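Local coordinates for cytoplasmic protein (Cryptococcus neoformans var. grubii serotype A, PDB 7LPO) that probably hydrolyses the beta-glucosidic bond of steryl glucosides, as a fungal sterylglucosidase of glycoside hydrolase family 5, at residues V41-Q53 and G68-D80. Sequence-based numbering, arbitrary orientation.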
loop_
_atom_site.group_PDB
_atom_site.type_symbol
_atom_site.label_atom_id
_atom_site.label_comp_id
_atom_site.label_asym_id
_atom_site.label_seq_id
_atom_site.Cartn_x
_atom_site.Cartn_y
_atom_site.Cartn_z
ATOM N N VAL A 41 -7.333 -5.298 -6.783
ATOM C CA VAL A 41 -7.560 -4.384 -5.672
ATOM C C VAL A 41 -6.823 -4.889 -4.442
ATOM O O VAL A 41 -6.471 -6.067 -4.335
ATOM C CB VAL A 41 -9.064 -4.236 -5.355
ATOM C CG1 VAL A 41 -9.817 -3.837 -6.594
ATOM C CG2 VAL A 41 -9.627 -5.573 -4.817
ATOM N N ASN A 42 -6.577 -3.965 -3.518
ATOM C CA ASN A 42 -6.161 -4.324 -2.170
ATOM C C ASN A 42 -7.393 -4.728 -1.375
ATOM O O ASN A 42 -8.384 -3.991 -1.336
ATOM C CB ASN A 42 -5.461 -3.153 -1.490
ATOM C CG ASN A 42 -4.060 -2.926 -2.019
ATOM O OD1 ASN A 42 -3.072 -3.300 -1.381
ATOM N ND2 ASN A 42 -3.969 -2.328 -3.201
ATOM N N LEU A 43 -7.321 -5.891 -0.731
ATOM C CA LEU A 43 -8.415 -6.463 0.050
ATOM C C LEU A 43 -7.825 -6.909 1.385
ATOM O O LEU A 43 -7.216 -7.981 1.460
ATOM C CB LEU A 43 -9.047 -7.627 -0.706
ATOM C CG LEU A 43 -10.273 -8.317 -0.109
ATOM C CD1 LEU A 43 -11.538 -7.578 -0.479
ATOM C CD2 LEU A 43 -10.329 -9.769 -0.591
ATOM N N SER A 44 -7.980 -6.108 2.441
ATOM C CA SER A 44 -8.729 -4.863 2.453
ATOM C C SER A 44 -8.223 -3.972 3.589
ATOM O O SER A 44 -7.708 -4.459 4.593
ATOM C CB SER A 44 -10.221 -5.138 2.636
ATOM O OG SER A 44 -10.923 -3.953 2.985
ATOM N N GLY A 45 -8.401 -2.667 3.449
ATOM C CA GLY A 45 -8.150 -1.755 4.548
ATOM C C GLY A 45 -8.890 -2.098 5.829
ATOM O O GLY A 45 -8.456 -1.719 6.922
ATOM N N SER A 46 -10.020 -2.800 5.712
ATOM C CA SER A 46 -10.801 -3.139 6.894
ATOM C C SER A 46 -10.070 -4.116 7.807
ATOM O O SER A 46 -10.438 -4.230 8.978
ATOM C CB SER A 46 -12.151 -3.733 6.492
ATOM O OG SER A 46 -11.963 -4.896 5.706
ATOM N N ALA A 47 -9.062 -4.827 7.300
ATOM C CA ALA A 47 -8.262 -5.717 8.124
ATOM C C ALA A 47 -7.229 -4.974 8.957
ATOM O O ALA A 47 -6.441 -5.616 9.659
ATOM C CB ALA A 47 -7.566 -6.758 7.257
ATOM N N LYS A 48 -7.230 -3.645 8.929
ATOM C CA LYS A 48 -6.271 -2.891 9.727
ATOM C C LYS A 48 -6.619 -2.849 11.214
ATOM O O LYS A 48 -5.751 -2.533 12.038
ATOM C CB LYS A 48 -6.188 -1.456 9.222
ATOM C CG LYS A 48 -5.450 -1.263 7.934
ATOM C CD LYS A 48 -5.497 0.221 7.554
ATOM C CE LYS A 48 -4.733 0.503 6.297
ATOM N NZ LYS A 48 -4.722 1.963 6.002
ATOM N N HIS A 49 -7.869 -3.108 11.578
ATOM C CA HIS A 49 -8.322 -2.935 12.950
ATOM C C HIS A 49 -9.310 -4.036 13.303
ATOM O O HIS A 49 -9.975 -4.589 12.418
ATOM C CB HIS A 49 -8.975 -1.556 13.177
ATOM C CG HIS A 49 -10.081 -1.241 12.218
ATOM N ND1 HIS A 49 -9.868 -0.594 11.022
ATOM C CD2 HIS A 49 -11.414 -1.469 12.288
ATOM C CE1 HIS A 49 -11.015 -0.465 10.381
ATOM N NE2 HIS A 49 -11.971 -0.984 11.130
ATOM N N PRO A 50 -9.423 -4.375 14.582
ATOM C CA PRO A 50 -10.338 -5.447 14.987
ATOM C C PRO A 50 -11.794 -5.048 14.796
ATOM O O PRO A 50 -12.142 -3.874 14.647
ATOM C CB PRO A 50 -10.029 -5.665 16.479
ATOM C CG PRO A 50 -8.788 -4.855 16.769
ATOM C CD PRO A 50 -8.730 -3.767 15.730
ATOM N N ASN A 51 -12.649 -6.071 14.837
ATOM C CA ASN A 51 -14.091 -5.879 14.809
ATOM C C ASN A 51 -14.523 -4.844 15.837
ATOM O O ASN A 51 -14.088 -4.868 16.994
ATOM C CB ASN A 51 -14.799 -7.213 15.084
ATOM C CG ASN A 51 -14.585 -8.230 13.972
ATOM O OD1 ASN A 51 -13.937 -9.259 14.163
ATOM N ND2 ASN A 51 -15.124 -7.941 12.809
ATOM N N ASN A 52 -15.373 -3.924 15.396
ATOM C CA ASN A 52 -16.027 -2.926 16.225
ATOM C C ASN A 52 -15.069 -1.916 16.839
ATOM O O ASN A 52 -15.467 -1.194 17.744
ATOM C CB ASN A 52 -16.840 -3.575 17.357
ATOM C CG ASN A 52 -17.741 -4.693 16.861
ATOM O OD1 ASN A 52 -18.548 -4.498 15.945
ATOM N ND2 ASN A 52 -17.601 -5.872 17.453
ATOM N N GLN A 53 -13.826 -1.835 16.375
ATOM C CA GLN A 53 -12.890 -0.817 16.864
ATOM C C GLN A 53 -12.305 -0.040 15.675
ATOM O O GLN A 53 -11.115 -0.130 15.374
ATOM C CB GLN A 53 -11.790 -1.441 17.731
ATOM C CG GLN A 53 -12.308 -1.987 19.079
ATOM C CD GLN A 53 -12.636 -0.908 20.103
ATOM O OE1 GLN A 53 -13.507 -1.098 20.947
ATOM N NE2 GLN A 53 -11.942 0.216 20.040
ATOM N N GLY A 68 -4.387 -8.372 25.539
ATOM C CA GLY A 68 -3.839 -9.318 24.592
ATOM C C GLY A 68 -4.804 -9.808 23.545
ATOM O O GLY A 68 -4.512 -10.799 22.870
ATOM N N LYS A 69 -5.940 -9.145 23.382
ATOM C CA LYS A 69 -6.944 -9.561 22.418
ATOM C C LYS A 69 -6.724 -8.883 21.071
ATOM O O LYS A 69 -5.999 -7.894 20.945
ATOM C CB LYS A 69 -8.345 -9.246 22.939
ATOM C CG LYS A 69 -8.684 -10.014 24.211
ATOM C CD LYS A 69 -9.901 -9.449 24.912
ATOM C CE LYS A 69 -10.374 -10.405 26.014
ATOM N NZ LYS A 69 -11.439 -9.782 26.854
ATOM N N GLY A 70 -7.377 -9.435 20.057
ATOM C CA GLY A 70 -7.291 -8.918 18.711
ATOM C C GLY A 70 -8.234 -9.693 17.827
ATOM O O GLY A 70 -7.830 -10.638 17.144
ATOM N N ASP A 71 -9.508 -9.320 17.857
ATOM C CA ASP A 71 -10.531 -10.045 17.114
ATOM C C ASP A 71 -10.605 -9.457 15.712
ATOM O O ASP A 71 -11.312 -8.480 15.460
ATOM C CB ASP A 71 -11.876 -9.976 17.820
ATOM C CG ASP A 71 -12.965 -10.645 17.024
ATOM O OD1 ASP A 71 -12.636 -11.575 16.257
ATOM O OD2 ASP A 71 -14.130 -10.233 17.142
ATOM N N PHE A 72 -9.863 -10.068 14.790
ATOM C CA PHE A 72 -9.892 -9.712 13.384
ATOM C C PHE A 72 -10.684 -10.696 12.540
ATOM O O PHE A 72 -10.768 -10.509 11.324
ATOM C CB PHE A 72 -8.469 -9.631 12.835
ATOM C CG PHE A 72 -7.704 -8.433 13.304
ATOM C CD1 PHE A 72 -7.143 -8.397 14.577
ATOM C CD2 PHE A 72 -7.536 -7.350 12.475
ATOM C CE1 PHE A 72 -6.432 -7.300 15.006
ATOM C CE2 PHE A 72 -6.823 -6.244 12.893
ATOM C CZ PHE A 72 -6.264 -6.217 14.150
ATOM N N ILE A 73 -11.267 -11.733 13.144
ATOM C CA ILE A 73 -11.937 -12.756 12.353
ATOM C C ILE A 73 -13.052 -12.132 11.529
ATOM O O ILE A 73 -13.785 -11.251 11.998
ATOM C CB ILE A 73 -12.494 -13.871 13.252
ATOM C CG1 ILE A 73 -11.358 -14.598 13.965
ATOM C CG2 ILE A 73 -13.320 -14.841 12.424
ATOM C CD1 ILE A 73 -10.846 -15.806 13.228
ATOM N N ASN A 74 -13.184 -12.602 10.289
ATOM C CA ASN A 74 -14.217 -12.231 9.329
ATOM C C ASN A 74 -13.964 -10.874 8.688
ATOM O O ASN A 74 -14.861 -10.340 8.025
ATOM C CB ASN A 74 -15.613 -12.259 9.958
ATOM C CG ASN A 74 -16.201 -13.660 9.982
ATOM O OD1 ASN A 74 -15.942 -14.473 9.089
ATOM N ND2 ASN A 74 -16.984 -13.954 11.012
ATOM N N LYS A 75 -12.770 -10.311 8.842
ATOM C CA LYS A 75 -12.292 -9.241 7.982
ATOM C C LYS A 75 -11.066 -9.744 7.236
ATOM O O LYS A 75 -10.135 -10.251 7.874
ATOM C CB LYS A 75 -11.936 -7.984 8.782
ATOM C CG LYS A 75 -13.125 -7.331 9.465
ATOM C CD LYS A 75 -12.654 -6.508 10.652
ATOM C CE LYS A 75 -13.220 -5.103 10.589
ATOM N NZ LYS A 75 -12.268 -4.133 11.187
ATOM N N PRO A 76 -10.980 -9.566 5.916
ATOM C CA PRO A 76 -11.812 -8.648 5.124
ATOM C C PRO A 76 -13.187 -9.161 4.720
ATOM O O PRO A 76 -14.067 -8.351 4.444
ATOM C CB PRO A 76 -10.960 -8.412 3.861
ATOM C CG PRO A 76 -10.221 -9.725 3.680
ATOM C CD PRO A 76 -9.955 -10.247 5.099
ATOM N N LEU A 77 -13.376 -10.473 4.680
ATOM C CA LEU A 77 -14.606 -11.063 4.175
ATOM C C LEU A 77 -15.264 -11.920 5.247
ATOM O O LEU A 77 -14.601 -12.737 5.897
ATOM C CB LEU A 77 -14.318 -11.901 2.938
ATOM C CG LEU A 77 -13.900 -11.147 1.679
ATOM C CD1 LEU A 77 -13.573 -12.172 0.602
ATOM C CD2 LEU A 77 -14.966 -10.173 1.202
ATOM N N ASN A 78 -16.566 -11.726 5.432
ATOM C CA ASN A 78 -17.335 -12.536 6.365
ATOM C C ASN A 78 -17.678 -13.871 5.708
ATOM O O ASN A 78 -18.299 -13.909 4.640
ATOM C CB ASN A 78 -18.598 -11.801 6.790
ATOM C CG ASN A 78 -19.293 -12.480 7.947
ATOM O OD1 ASN A 78 -19.589 -13.672 7.897
ATOM N ND2 ASN A 78 -19.541 -11.730 9.003
ATOM N N LEU A 79 -17.252 -14.962 6.330
ATOM C CA LEU A 79 -17.458 -16.293 5.779
ATOM C C LEU A 79 -18.650 -17.006 6.405
ATOM O O LEU A 79 -18.922 -18.155 6.052
ATOM C CB LEU A 79 -16.186 -17.136 5.956
ATOM C CG LEU A 79 -14.927 -16.559 5.289
ATOM C CD1 LEU A 79 -13.682 -17.373 5.662
ATOM C CD2 LEU A 79 -15.049 -16.490 3.782
ATOM N N ASP A 80 -19.375 -16.348 7.308
ATOM C CA ASP A 80 -20.523 -16.961 7.964
ATOM C C ASP A 80 -21.862 -16.564 7.355
ATOM O O ASP A 80 -22.843 -17.292 7.545
ATOM C CB ASP A 80 -20.547 -16.596 9.457
ATOM C CG ASP A 80 -19.323 -17.100 10.209
ATOM O OD1 ASP A 80 -18.763 -18.146 9.815
ATOM O OD2 ASP A 80 -18.917 -16.445 11.192
HETATM O O HOH W 1 -14.408 -6.031 5.781
#
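K75 drives its side chain into the curl of 45-50, where the ammonium is gripped by backbone carbonyls. K75 NZ donates to S46 O at 2.9 Å, lying in that carbonyl's plane, and to H49 O at 2.6 Å, this time from above the plane; a weak third bond goes to P50 O. Bends at chi3 (129°) and chi4 (-148°) swing the amine round to these oxygens. The lysine chain crosses the H49 side chain at about a right angle, and S46 O sits over the centre of one imidazole face.

P50 lies alongside F72, the two side chains pointing the same way, with P50 CD 3.8 Å from F72 CZ and P50 N over one ring face, offset toward the rim. At the ring edge, F72 CE2 comes 3.3 Å from A47 O. The backbones are tied here by N51 N, which donates to D71 O at 2.8 Å.

Further along, the ring of P76, entered through a cis peptide, crosses L43 at about a right angle and presses CB against S44 CB at 3.6 Å. A water joins S46 OG to P76 O, while S44 OG accepts from S46 N in an ST turn and also bonds Y573 O.

The contact packs the loop leaving strand 35-43, in the family's TIM barrel, against the connection between helices 61-66 and 83-93. K48 forms a salt bridge with D145 and hydrogen-bonds a Tris molecule, probably from the crystallisation liquor, which may mark the pocket. P76 and F72 also touch strand 98-104, which runs parallel to 35-43, and Y123 of helix 118-133 packs on P76 and I73.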